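Local coordinates for nitroreductase family protein (Sphingopyxis sp., PDB 7DP1), which reduces nitro groups as an FMN- and NADPH-dependent nitroreductase, with dinitroaniline herbicides among its substrates, at residues A[120-123]-A[124-128]; A[71-74]-A[75-78]; A[151-154]-A[155-158]. The protein carries 1 engineered substitution. All coordinates share one frame; numbering follows the deposited sequence.

All three interactions are local contacts along a helix or round its end, but their settings differ. Interactions 1 and 2 lie at the surface, on the same side of the chain's centre: one near the end of helix 119-126, the other where helix 60-74 gives way to a turn. They touch through Gln126 NE2 and Ile74 CG2, 3.8 Å apart. Interaction 3 is buried in helix 148-167, beyond the centre and against the second subunit. Interactions 1 and 3 both reach a flavin, though different copies: Asn128 bonds to the polar end of one, whereas Met156 meets the methyl groups of the other. Interaction 2 pairs a guanidinium with a thioether, away from direct flavin contact.

Interaction 1 of 3, residues A[120-123]-A[124-128]; sequences GRIA and QFQQN. With FMN (flavin mononucleotide), chain C.
The closing turns of helix 119-126 tie Gln124, Phe125 and Gln126 to residues 120-123 by backbone bonds and carry the chain to the flavin site. Gln124 N donates to Gly120 O at 3.0 Å, and Phe125 N to Arg121 O at 3.3 Å. Gln126 N bonds to Ile122 O at 3.2 Å and adds a weak bond to Ala123 O, one residue closer along the chain. Tighter steps follow, as Gln127 N and Asn128 N bond to Gln124 O and Phe125 O. Gln126 CG stands opposite its own carbonyl carbon (chi1 -61°), which lays it against Ile122 O at 3.3 Å. Phe125 CB rests 3.5 Å from Ile122 O, but with CG opposite the backbone N (chi1 178°) the ring leads away from the preceding turn, to Tyr108 of helix 96-109. The hydroxyl of Tyr108 is itself hydrogen-bonded to Arg121 O.

Asn128 turns this framework toward the cofactor. Its ND2 meets Phe125 O at 2.8 Å, in the carbonyl plane on a lone pair and almost flat with the amide; Phe125 O is gripped by two N-H groups, and the ND2 bond probably fixes which way round the amide lies. OD1 is thereby presented to N3 of the FMN, 2.8 Å away, in a rather bent bond (135° at the hydrogen). An alanine here is likely to leave the flavin N3-H without this acceptor and Phe125 O with one donor fewer. Backbone N atoms of Glu176 and Cys177 also bond to this FMN. A side-chain amide reading the pyrimidine end of the isoalloxazine is characteristic of the nitroreductase-family FMN pocket.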
ATOM      1  N   GLY A 120     -16.965  15.760  23.977  1.00 86.16           N
ATOM      2  CA  GLY A 120     -17.573  15.334  22.730  1.00 90.88           C
ATOM      3  C   GLY A 120     -16.528  14.841  21.749  1.00 86.39           C
ATOM      4  O   GLY A 120     -16.754  13.874  21.013  1.00 80.28           O
ATOM      5  N   ARG A 121     -15.380  15.510  21.732  1.00 84.73           N
ATOM      6  CA  ARG A 121     -14.281  15.105  20.869  1.00 85.53           C
ATOM      7  C   ARG A 121     -13.920  13.641  21.139  1.00 84.69           C
ATOM      8  O   ARG A 121     -13.814  12.834  20.216  1.00 87.51           O
ATOM      9  CB  ARG A 121     -13.082  16.037  21.078  1.00 92.34           C
ATOM     10  CG  ARG A 121     -13.312  17.429  20.485  1.00 97.53           C
ATOM     11  CD  ARG A 121     -12.146  18.389  20.720  1.00 98.65           C
ATOM     12  NE  ARG A 121     -12.434  19.715  20.169  1.00101.87           N
ATOM     13  CZ  ARG A 121     -13.124  20.666  20.803  1.00103.03           C
ATOM     14  NH1 ARG A 121     -13.336  21.843  20.219  1.00100.80           N
ATOM     15  NH2 ARG A 121     -13.605  20.450  22.022  1.00109.36           N
ATOM     16  N   ILE A 122     -13.735  13.319  22.418  1.00 89.92           N
ATOM     17  CA  ILE A 122     -13.468  11.952  22.874  1.00 81.20           C
ATOM     18  C   ILE A 122     -14.558  10.974  22.444  1.00 72.78           C
ATOM     19  O   ILE A 122     -14.271   9.899  21.922  1.00 70.79           O
ATOM     20  CB  ILE A 122     -13.310  11.889  24.408  1.00 83.52           C
ATOM     21  CG1 ILE A 122     -12.002  12.557  24.822  1.00 91.92           C
ATOM     22  CG2 ILE A 122     -13.283  10.459  24.882  1.00 79.32           C
ATOM     23  CD1 ILE A 122     -10.764  11.900  24.217  1.00 91.07           C
ATOM     24  N   ALA A 123     -15.801  11.384  22.659  1.00 73.90           N
ATOM     25  CA  ALA A 123     -16.982  10.580  22.388  1.00 76.19           C
ATOM     26  C   ALA A 123     -17.023  10.135  20.937  1.00 77.77           C
ATOM     27  O   ALA A 123     -17.254   8.959  20.648  1.00 82.69           O
ATOM     28  CB  ALA A 123     -18.240  11.362  22.748  1.00 80.81           C
ATOM     29  N   GLN A 124     -16.797  11.072  20.023  1.00 73.63           N
ATOM     30  CA  GLN A 124     -16.797  10.726  18.610  1.00 75.49           C
ATOM     31  C   GLN A 124     -15.698   9.707  18.323  1.00 71.58           C
ATOM     32  O   GLN A 124     -15.939   8.728  17.614  1.00 69.42           O
ATOM     33  CB  GLN A 124     -16.621  11.975  17.736  1.00 82.57           C
ATOM     34  CG  GLN A 124     -16.144  11.711  16.300  1.00 87.94           C
ATOM     35  CD  GLN A 124     -17.094  10.841  15.483  1.00 95.02           C
ATOM     36  OE1 GLN A 124     -18.260  10.660  15.838  1.00100.15           O
ATOM     37  NE2 GLN A 124     -16.590  10.298  14.378  1.00 94.13           N
ATOM     38  N   PHE A 125     -14.511   9.896  18.900  1.00 71.24           N
ATOM     39  CA  PHE A 125     -13.383   9.019  18.561  1.00 69.17           C
ATOM     40  C   PHE A 125     -13.629   7.562  18.939  1.00 57.90           C
ATOM     41  O   PHE A 125     -13.207   6.649  18.236  1.00 56.16           O
ATOM     42  CB  PHE A 125     -12.095   9.482  19.254  1.00 71.80           C
ATOM     43  CG  PHE A 125     -10.907   8.583  18.989  1.00 71.01           C
ATOM     44  CD1 PHE A 125     -10.529   7.619  19.918  1.00 76.42           C
ATOM     45  CD2 PHE A 125     -10.197   8.671  17.803  1.00 71.31           C
ATOM     46  CE1 PHE A 125      -9.453   6.775  19.677  1.00 77.39           C
ATOM     47  CE2 PHE A 125      -9.111   7.829  17.558  1.00 72.56           C
ATOM     48  CZ  PHE A 125      -8.743   6.882  18.494  1.00 74.86           C
ATOM     49  N   GLN A 126     -14.360   7.354  20.022  1.00 62.00           N
ATOM     50  CA  GLN A 126     -14.673   6.009  20.481  1.00 62.77           C
ATOM     51  C   GLN A 126     -15.561   5.250  19.494  1.00 62.10           C
ATOM     52  O   GLN A 126     -15.608   4.024  19.512  1.00 62.00           O
ATOM     53  CB  GLN A 126     -15.310   6.074  21.866  1.00 70.87           C
ATOM     54  CG  GLN A 126     -14.368   6.692  22.884  1.00 79.97           C
ATOM     55  CD  GLN A 126     -14.385   5.983  24.223  1.00 92.86           C
ATOM     56  OE1 GLN A 126     -15.370   5.338  24.585  1.00 96.08           O
ATOM     57  NE2 GLN A 126     -13.285   6.091  24.962  1.00 95.85           N
ATOM     58  N   GLN A 127     -16.238   5.984  18.616  1.00 66.97           N
ATOM     59  CA  GLN A 127     -17.070   5.382  17.581  1.00 61.91           C
ATOM     60  C   GLN A 127     -16.223   4.486  16.682  1.00 57.32           C
ATOM     61  O   GLN A 127     -16.741   3.566  16.047  1.00 55.95           O
ATOM     62  CB  GLN A 127     -17.754   6.463  16.745  1.00 62.78           C
ATOM     63  CG  GLN A 127     -18.904   7.169  17.454  1.00 70.95           C
ATOM     64  CD  GLN A 127     -20.202   6.380  17.431  1.00 80.12           C
ATOM     65  OE1 GLN A 127     -20.217   5.191  17.124  1.00 82.95           O
ATOM     66  NE2 GLN A 127     -21.302   7.044  17.764  1.00 90.62           N
ATOM     67  N   ASN A 128     -14.916   4.754  16.647  1.00 57.01           N
ATOM     68  CA  ASN A 128     -13.966   3.931  15.888  1.00 55.00           C
ATOM     69  C   ASN A 128     -14.150   2.464  16.250  1.00 51.21           C
ATOM     70  O   ASN A 128     -14.094   1.573  15.400  1.00 50.17           O
ATOM     71  CB  ASN A 128     -12.510   4.335  16.183  1.00 48.34           C
ATOM     72  CG  ASN A 128     -11.974   5.410  15.244  1.00 50.74           C
ATOM     73  OD1 ASN A 128     -11.408   5.105  14.198  1.00 46.02           O
ATOM     74  ND2 ASN A 128     -12.103   6.672  15.647  1.00 55.04           N
TER
HETATM   75  N1  FMN C 301      -9.219   7.023  10.293  1.00 38.95           N
HETATM   76  C2  FMN C 301      -9.817   6.991  11.536  1.00 46.71           C
HETATM   77  O2  FMN C 301     -10.713   7.778  11.814  1.00 58.50           O
HETATM   78  N3  FMN C 301      -9.416   6.080  12.487  1.00 46.88           N
HETATM   79  C4  FMN C 301      -8.414   5.180  12.214  1.00 44.80           C
HETATM   80  O4  FMN C 301      -8.081   4.354  13.084  1.00 44.87           O
HETATM   81  C4A FMN C 301      -7.802   5.222  10.962  1.00 43.58           C
HETATM   82  N5  FMN C 301      -6.787   4.344  10.653  1.00 44.63           N
HETATM   83  C5A FMN C 301      -6.187   4.358   9.409  1.00 43.62           C
HETATM   84  C6  FMN C 301      -5.175   3.441   9.139  1.00 44.98           C
HETATM   85  C7  FMN C 301      -4.556   3.440   7.904  1.00 44.72           C
HETATM   86  C7M FMN C 301      -3.473   2.456   7.583  1.00 31.08           C
HETATM   87  C8  FMN C 301      -4.946   4.352   6.935  1.00 40.52           C
HETATM   88  C8M FMN C 301      -4.253   4.288   5.605  1.00 30.50           C
HETATM   89  C9  FMN C 301      -5.959   5.277   7.199  1.00 25.55           C
HETATM   90  C9A FMN C 301      -6.585   5.286   8.446  1.00 32.12           C
HETATM   91  N10 FMN C 301      -7.596   6.183   8.760  1.00 35.18           N
HETATM   92  C10 FMN C 301      -8.199   6.151  10.007  1.00 39.64           C
HETATM   93  C1' FMN C 301      -8.086   7.181   7.759  1.00 29.70           C
HETATM   94  C2' FMN C 301      -7.179   8.391   7.551  1.00 41.66           C
HETATM   95  O2' FMN C 301      -7.386   9.315   8.589  1.00 36.80           O
HETATM   96  C3' FMN C 301      -7.555   9.034   6.220  1.00 30.90           C
HETATM   97  O3' FMN C 301      -7.115   8.153   5.207  1.00 30.17           O
HETATM   98  C4' FMN C 301      -6.902  10.391   5.974  1.00 44.08           C
HETATM   99  O4' FMN C 301      -7.333  11.394   6.876  1.00 40.95           O
HETATM  100  C5' FMN C 301      -7.288  10.838   4.585  1.00 40.55           C
HETATM  101  O5' FMN C 301      -8.690  10.948   4.548  1.00 40.26           O
HETATM  102  P   FMN C 301      -9.450  10.176   3.359  1.00 44.50           P
HETATM  103  O1P FMN C 301     -10.926  10.207   3.633  1.00 40.32           O
HETATM  104  O2P FMN C 301      -9.124  10.857   2.041  1.00 43.64           O
HETATM  105  O3P FMN C 301      -8.942   8.746   3.311  1.00 38.00           O

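Interaction 2 of 3, residues A[71-74]-A[75-78]; sequences AARI and VMGR
Met76 lays its thioether over one face of the Arg73 guanidinium as the chain leaves helix 60-74. SD sits 3.6 Å above the plane of the guanidinium, displaced toward its rim, and is nearest to Arg73 NH2 at 3.7 Å. The two side chains cross obliquely. Arg73 reaches this place by folding back on itself, with bends at chi2 (-56°) and chi3, whereas Met76 runs extended beyond CG. The polarisable sulfur thus lies against a flat cation that is held from elsewhere: Arg73 NE is hydrogen-bonded to Gly80 O, and the arginine also packs on Gln82 and Tyr181. The bond to Gly80 O probably limits rotation of the guanidinium, and Met76 covers one of its faces.

The root of Met76 belongs to the same junction. Its CB lies close to Arg73 O, and its CG is 3.4 Å from Ala72 O.

Val75 packs against the carbonyl oxygens of the last helical turn. Its CG2 stands between the backbone N and the carbonyl carbon, the crowded position, and comes to 3.3 Å from Ala72 O; both methyls of Val75 lie near Ala71 O. Both Val75 and Met76 also touch a crystal neighbour, so their poses may owe something to the lattice.

Behind these side chains the backbone tightens. Val75 N still makes the helical bond to Ala71 O (3.2 Å), but Met76 N goes to Arg73 O (2.8 Å) and Gly77 N to Ile74 O (3.0 Å). A water also donates to Arg73 O. Gly77 then takes a positive phi of 69°, the mark of a helix C-terminus closed by a type I turn, here Ile74 to Gly77, and left through glycine.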
ATOM      1  N   ALA A  71     -14.017  -3.129  24.066  1.00 53.45           N
ATOM      2  CA  ALA A  71     -14.645  -2.173  24.972  1.00 55.82           C
ATOM      3  C   ALA A  71     -14.219  -2.426  26.425  1.00 58.04           C
ATOM      4  O   ALA A  71     -14.027  -1.488  27.201  1.00 63.50           O
ATOM      5  CB  ALA A  71     -16.147  -2.226  24.835  1.00 58.22           C
ATOM      6  N   ALA A  72     -14.086  -3.698  26.789  1.00 59.74           N
ATOM      7  CA  ALA A  72     -13.621  -4.070  28.126  1.00 65.01           C
ATOM      8  C   ALA A  72     -12.217  -3.533  28.401  1.00 56.39           C
ATOM      9  O   ALA A  72     -11.924  -3.128  29.517  1.00 62.17           O
ATOM     10  CB  ALA A  72     -13.654  -5.580  28.300  1.00 73.75           C
ATOM     11  N   ARG A  73     -11.347  -3.563  27.392  1.00 53.40           N
ATOM     12  CA  ARG A  73     -10.020  -2.991  27.525  1.00 53.80           C
ATOM     13  C   ARG A  73     -10.151  -1.486  27.625  1.00 59.50           C
ATOM     14  O   ARG A  73      -9.459  -0.840  28.420  1.00 58.58           O
ATOM     15  CB  ARG A  73      -9.126  -3.361  26.327  1.00 63.23           C
ATOM     16  CG  ARG A  73      -8.914  -4.851  26.121  1.00 64.98           C
ATOM     17  CD  ARG A  73      -8.346  -5.500  27.371  1.00 70.95           C
ATOM     18  NE  ARG A  73      -6.955  -5.108  27.605  1.00 69.30           N
ATOM     19  CZ  ARG A  73      -6.174  -5.655  28.533  1.00 64.79           C
ATOM     20  NH1 ARG A  73      -4.918  -5.256  28.662  1.00 68.72           N
ATOM     21  NH2 ARG A  73      -6.648  -6.605  29.332  1.00 60.06           N
ATOM     22  N   ILE A  74     -11.071  -0.928  26.842  1.00 52.99           N
ATOM     23  CA  ILE A  74     -11.139   0.523  26.700  1.00 66.16           C
ATOM     24  C   ILE A  74     -11.439   1.205  28.029  1.00 57.50           C
ATOM     25  O   ILE A  74     -10.847   2.227  28.338  1.00 58.76           O
ATOM     26  CB  ILE A  74     -12.185   0.948  25.655  1.00 62.79           C
ATOM     27  CG1 ILE A  74     -11.661   0.674  24.257  1.00 48.81           C
ATOM     28  CG2 ILE A  74     -12.487   2.433  25.752  1.00 67.55           C
ATOM     29  CD1 ILE A  74     -12.599   1.116  23.186  1.00 66.15           C
ATOM     30  N   VAL A  75     -12.337   0.636  28.821  1.00 59.64           N
ATOM     31  CA  VAL A  75     -12.660   1.245  30.108  1.00 63.63           C
ATOM     32  C   VAL A  75     -11.514   1.086  31.100  1.00 65.29           C
ATOM     33  O   VAL A  75     -11.536   1.673  32.189  1.00 68.81           O
ATOM     34  CB  VAL A  75     -13.954   0.666  30.710  1.00 67.75           C
ATOM     35  CG1 VAL A  75     -15.155   1.061  29.858  1.00 68.10           C
ATOM     36  CG2 VAL A  75     -13.852  -0.857  30.878  1.00 65.08           C
ATOM     37  N   MET A  76     -10.523   0.269  30.751  1.00 63.13           N
ATOM     38  CA  MET A  76      -9.346   0.119  31.604  1.00 64.81           C
ATOM     39  C   MET A  76      -8.455   1.343  31.491  1.00 65.17           C
ATOM     40  O   MET A  76      -7.428   1.445  32.163  1.00 66.94           O
ATOM     41  CB  MET A  76      -8.548  -1.137  31.248  1.00 62.77           C
ATOM     42  CG  MET A  76      -9.269  -2.450  31.522  1.00 63.12           C
ATOM     43  SD  MET A  76      -8.248  -3.910  31.213  1.00 82.37           S
ATOM     44  CE  MET A  76      -9.449  -5.229  31.404  1.00 94.76           C
ATOM     45  N   GLY A  77      -8.860   2.275  30.638  1.00 63.79           N
ATOM     46  CA  GLY A  77      -8.093   3.481  30.400  1.00 64.68           C
ATOM     47  C   GLY A  77      -6.822   3.128  29.662  1.00 67.26           C
ATOM     48  O   GLY A  77      -6.804   2.206  28.837  1.00 61.64           O
ATOM     49  N   ARG A  78      -5.740   3.833  29.962  1.00 62.99           N
ATOM     50  CA  ARG A  78      -4.526   3.618  29.189  1.00 63.19           C
ATOM     51  C   ARG A  78      -3.784   2.372  29.688  1.00 64.02           C
ATOM     52  O   ARG A  78      -2.955   1.818  28.981  1.00 58.69           O
ATOM     53  CB  ARG A  78      -3.635   4.868  29.236  1.00 74.09           C
ATOM     54  CG  ARG A  78      -4.379   6.157  28.823  1.00 80.19           C
ATOM     55  CD  ARG A  78      -3.475   7.386  28.745  1.00 82.23           C
ATOM     56  NE  ARG A  78      -4.066   8.559  29.394  1.00 88.58           N
ATOM     57  CZ  ARG A  78      -3.711   9.014  30.594  1.00 94.67           C
ATOM     58  NH1 ARG A  78      -2.753   8.405  31.279  1.00100.14           N
ATOM     59  NH2 ARG A  78      -4.306  10.084  31.109  1.00 94.27           N
TER
HETATM   60  O   HOH W   1      -7.841   0.905  27.096  1.00 56.54           O

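Interaction 3 of 3, residues A[151-154]-A[155-158]; sequences WADM and GMWL. With FMN (flavin mononucleotide), chain D.
Four successive backbone bonds, Gly155 N to Trp151 O, Met156 N to Ala152 O, Trp157 N to Asp153 O and Leu158 N to Met154 O, keep 151-158 in regular alpha-helix; the last is short (2.7 Å) and nearly straight at 169°. On one flank Met156 grows out over the preceding turn. Set beside the backbone N (chi1 -69°), its CG passes Ala152 O at 3.4 Å; from there the extended chain carries SD to within 3.5 Å of C8M of an FMN, and CE lies beside both ring methyls, C7M at 3.8 Å. The same CE makes an apolar contact with Ala152 CB, 4.3 Å away. Asp153 OD1 approaches C8M from the neighbouring position (3.7 Å) and is itself hydrogen-bonded to Gly47 N, which holds the carboxylate beside the dimethylbenzene end of the flavin.

This is the long helix at the dimer interface of the nitroreductase fold, where each FMN lies between two subunits. The flavin touched here takes polar bonds from residues of the second subunit, among them Arg18, Arg22 and Glu176; Asp153 and Met156 line the dimethylbenzene end of a pocket completed across the interface. Met156 also packs on Gly155 of the second subunit, which has no side chain, and Trp151 of that subunit packs on Ala152.

Another flank faces the sheet. The CE methyl of Met154 rests 3.5 Å above one face of the Trp151 ring, toward its rim, and both residues reach Cys142 of strand 136-143 and Phe198 of strand 195-204. Trp157 points its indole to Leu138 and Leu140 of strand 136-143 and stacks on Trp53, while Leu158 packs on Leu201.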
ATOM      1  N   TRP A 151       4.982  -4.992   4.537  1.00 26.73           N
ATOM      2  CA  TRP A 151       3.931  -4.108   4.962  1.00 23.16           C
ATOM      3  C   TRP A 151       3.494  -3.213   3.818  1.00 27.58           C
ATOM      4  O   TRP A 151       2.313  -2.946   3.681  1.00 27.11           O
ATOM      5  CB  TRP A 151       4.374  -3.288   6.182  1.00 29.74           C
ATOM      6  CG  TRP A 151       4.229  -4.121   7.434  1.00 40.84           C
ATOM      7  CD1 TRP A 151       4.805  -5.339   7.678  1.00 44.52           C
ATOM      8  CD2 TRP A 151       3.418  -3.831   8.576  1.00 32.25           C
ATOM      9  NE1 TRP A 151       4.421  -5.810   8.907  1.00 39.29           N
ATOM     10  CE2 TRP A 151       3.569  -4.901   9.480  1.00 39.32           C
ATOM     11  CE3 TRP A 151       2.602  -2.762   8.932  1.00 33.22           C
ATOM     12  CZ2 TRP A 151       2.918  -4.936  10.714  1.00 39.03           C
ATOM     13  CZ3 TRP A 151       1.957  -2.795  10.151  1.00 41.46           C
ATOM     14  CH2 TRP A 151       2.119  -3.878  11.031  1.00 41.17           C
ATOM     15  N   ALA A 152       4.423  -2.788   2.960  1.00 27.29           N
ATOM     16  CA  ALA A 152       4.004  -1.976   1.813  1.00 26.05           C
ATOM     17  C   ALA A 152       3.139  -2.816   0.863  1.00 26.13           C
ATOM     18  O   ALA A 152       2.154  -2.311   0.324  1.00 23.53           O
ATOM     19  CB  ALA A 152       5.220  -1.372   1.080  1.00 23.92           C
ATOM     20  N   ASP A 153       3.488  -4.098   0.694  1.00 22.25           N
ATOM     21  CA  ASP A 153       2.683  -5.040  -0.094  1.00 24.81           C
ATOM     22  C   ASP A 153       1.256  -5.083   0.435  1.00 25.30           C
ATOM     23  O   ASP A 153       0.308  -5.111  -0.331  1.00 19.95           O
ATOM     24  CB  ASP A 153       3.247  -6.469  -0.044  1.00 23.44           C
ATOM     25  CG  ASP A 153       4.649  -6.602  -0.618  1.00 32.05           C
ATOM     26  OD1 ASP A 153       5.066  -5.762  -1.447  1.00 35.47           O
ATOM     27  OD2 ASP A 153       5.324  -7.606  -0.256  1.00 37.79           O
ATOM     28  N   MET A 154       1.099  -5.091   1.754  1.00 24.79           N
ATOM     29  CA  MET A 154      -0.251  -5.109   2.316  1.00 23.84           C
ATOM     30  C   MET A 154      -1.048  -3.846   1.939  1.00 23.58           C
ATOM     31  O   MET A 154      -2.258  -3.923   1.644  1.00 24.71           O
ATOM     32  CB  MET A 154      -0.203  -5.263   3.852  1.00 28.26           C
ATOM     33  CG  MET A 154       0.299  -6.647   4.320  1.00 32.57           C
ATOM     34  SD  MET A 154      -0.039  -6.978   6.079  1.00 39.73           S
ATOM     35  CE  MET A 154       1.026  -5.796   6.886  1.00 32.59           C
ATOM     36  N   GLY A 155      -0.379  -2.698   1.981  1.00 22.93           N
ATOM     37  CA  GLY A 155      -1.005  -1.434   1.585  1.00 19.37           C
ATOM     38  C   GLY A 155      -1.484  -1.510   0.149  1.00 23.57           C
ATOM     39  O   GLY A 155      -2.582  -1.071  -0.199  1.00 25.55           O
ATOM     40  N   MET A 156      -0.662  -2.112  -0.692  1.00 23.19           N
ATOM     41  CA  MET A 156      -1.014  -2.253  -2.105  1.00 23.07           C
ATOM     42  C   MET A 156      -2.306  -3.027  -2.209  1.00 24.53           C
ATOM     43  O   MET A 156      -3.220  -2.636  -2.939  1.00 22.79           O
ATOM     44  CB  MET A 156       0.112  -2.942  -2.871  1.00 22.69           C
ATOM     45  CG  MET A 156       1.376  -2.073  -2.999  1.00 25.74           C
ATOM     46  SD  MET A 156       2.715  -3.043  -3.715  1.00 27.29           S
ATOM     47  CE  MET A 156       4.106  -2.091  -3.060  1.00 27.28           C
ATOM     48  N   TRP A 157      -2.387  -4.124  -1.470  1.00 21.96           N
ATOM     49  CA  TRP A 157      -3.627  -4.931  -1.446  1.00 18.62           C
ATOM     50  C   TRP A 157      -4.805  -4.164  -0.874  1.00 20.60           C
ATOM     51  O   TRP A 157      -5.886  -4.118  -1.463  1.00 19.08           O
ATOM     52  CB  TRP A 157      -3.430  -6.202  -0.644  1.00 29.22           C
ATOM     53  CG  TRP A 157      -4.661  -7.055  -0.553  1.00 29.75           C
ATOM     54  CD1 TRP A 157      -5.113  -7.922  -1.498  1.00 31.52           C
ATOM     55  CD2 TRP A 157      -5.585  -7.154   0.558  1.00 26.85           C
ATOM     56  NE1 TRP A 157      -6.251  -8.564  -1.055  1.00 29.57           N
ATOM     57  CE2 TRP A 157      -6.568  -8.109   0.197  1.00 33.12           C
ATOM     58  CE3 TRP A 157      -5.683  -6.523   1.801  1.00 35.68           C
ATOM     59  CZ2 TRP A 157      -7.649  -8.463   1.049  1.00 31.97           C
ATOM     60  CZ3 TRP A 157      -6.760  -6.867   2.645  1.00 40.80           C
ATOM     61  CH2 TRP A 157      -7.727  -7.828   2.256  1.00 35.33           C
ATOM     62  N   LEU A 158      -4.593  -3.559   0.285  1.00 19.76           N
ATOM     63  CA  LEU A 158      -5.656  -2.827   0.955  1.00 18.66           C
ATOM     64  C   LEU A 158      -6.244  -1.733   0.082  1.00 26.68           C
ATOM     65  O   LEU A 158      -7.462  -1.577   0.007  1.00 28.00           O
ATOM     66  CB  LEU A 158      -5.139  -2.209   2.268  1.00 20.07           C
ATOM     67  CG  LEU A 158      -6.289  -1.673   3.119  1.00 30.13           C
ATOM     68  CD1 LEU A 158      -7.204  -2.829   3.561  1.00 35.63           C
ATOM     69  CD2 LEU A 158      -5.770  -0.900   4.314  1.00 29.27           C
TER
HETATM   70  N1  FMN D 301      10.057  -7.456  -9.965  1.00 31.27           N
HETATM   71  C2  FMN D 301      11.335  -7.544 -10.454  1.00 39.57           C
HETATM   72  O2  FMN D 301      11.530  -8.163 -11.492  1.00 40.81           O
HETATM   73  N3  FMN D 301      12.385  -6.931  -9.798  1.00 41.23           N
HETATM   74  C4  FMN D 301      12.183  -6.211  -8.641  1.00 41.91           C
HETATM   75  O4  FMN D 301      13.158  -5.666  -8.090  1.00 38.71           O
HETATM   76  C4A FMN D 301      10.879  -6.127  -8.136  1.00 39.88           C
HETATM   77  N5  FMN D 301      10.602  -5.433  -6.981  1.00 39.74           N
HETATM   78  C5A FMN D 301       9.306  -5.326  -6.520  1.00 35.17           C
HETATM   79  C6  FMN D 301       9.053  -4.604  -5.367  1.00 32.89           C
HETATM   80  C7  FMN D 301       7.751  -4.499  -4.893  1.00 33.53           C
HETATM   81  C7M FMN D 301       7.486  -3.695  -3.659  1.00 33.13           C
HETATM   82  C8  FMN D 301       6.703  -5.116  -5.562  1.00 31.09           C
HETATM   83  C8M FMN D 301       5.289  -4.961  -5.068  1.00 25.85           C
HETATM   84  C9  FMN D 301       6.958  -5.841  -6.716  1.00 25.50           C
HETATM   85  C9A FMN D 301       8.261  -5.939  -7.200  1.00 29.59           C
HETATM   86  N10 FMN D 301       8.540  -6.663  -8.347  1.00 29.79           N
HETATM   87  C10 FMN D 301       9.829  -6.748  -8.809  1.00 32.09           C
HETATM   88  C1' FMN D 301       7.454  -7.341  -9.137  1.00 23.45           C
HETATM   89  C2' FMN D 301       6.949  -8.617  -8.471  1.00 28.64           C
HETATM   90  O2' FMN D 301       7.828  -9.686  -8.721  1.00 26.45           O
HETATM   91  C3' FMN D 301       5.564  -8.907  -9.050  1.00 27.83           C
HETATM   92  O3' FMN D 301       4.669  -7.883  -8.675  1.00 30.23           O
HETATM   93  C4' FMN D 301       4.980 -10.253  -8.628  1.00 28.55           C
HETATM   94  O4' FMN D 301       5.794 -11.265  -9.192  1.00 36.72           O
HETATM   95  C5' FMN D 301       3.580 -10.358  -9.233  1.00 29.84           C
HETATM   96  O5' FMN D 301       3.659 -10.193 -10.651  1.00 35.36           O
HETATM   97  P   FMN D 301       2.781  -9.062 -11.413  1.00 33.06           P
HETATM   98  O1P FMN D 301       3.258  -9.072 -12.855  1.00 37.97           O
HETATM   99  O2P FMN D 301       1.303  -9.339 -11.383  1.00 34.12           O
HETATM  100  O3P FMN D 301       2.988  -7.757 -10.689  1.00 32.06           O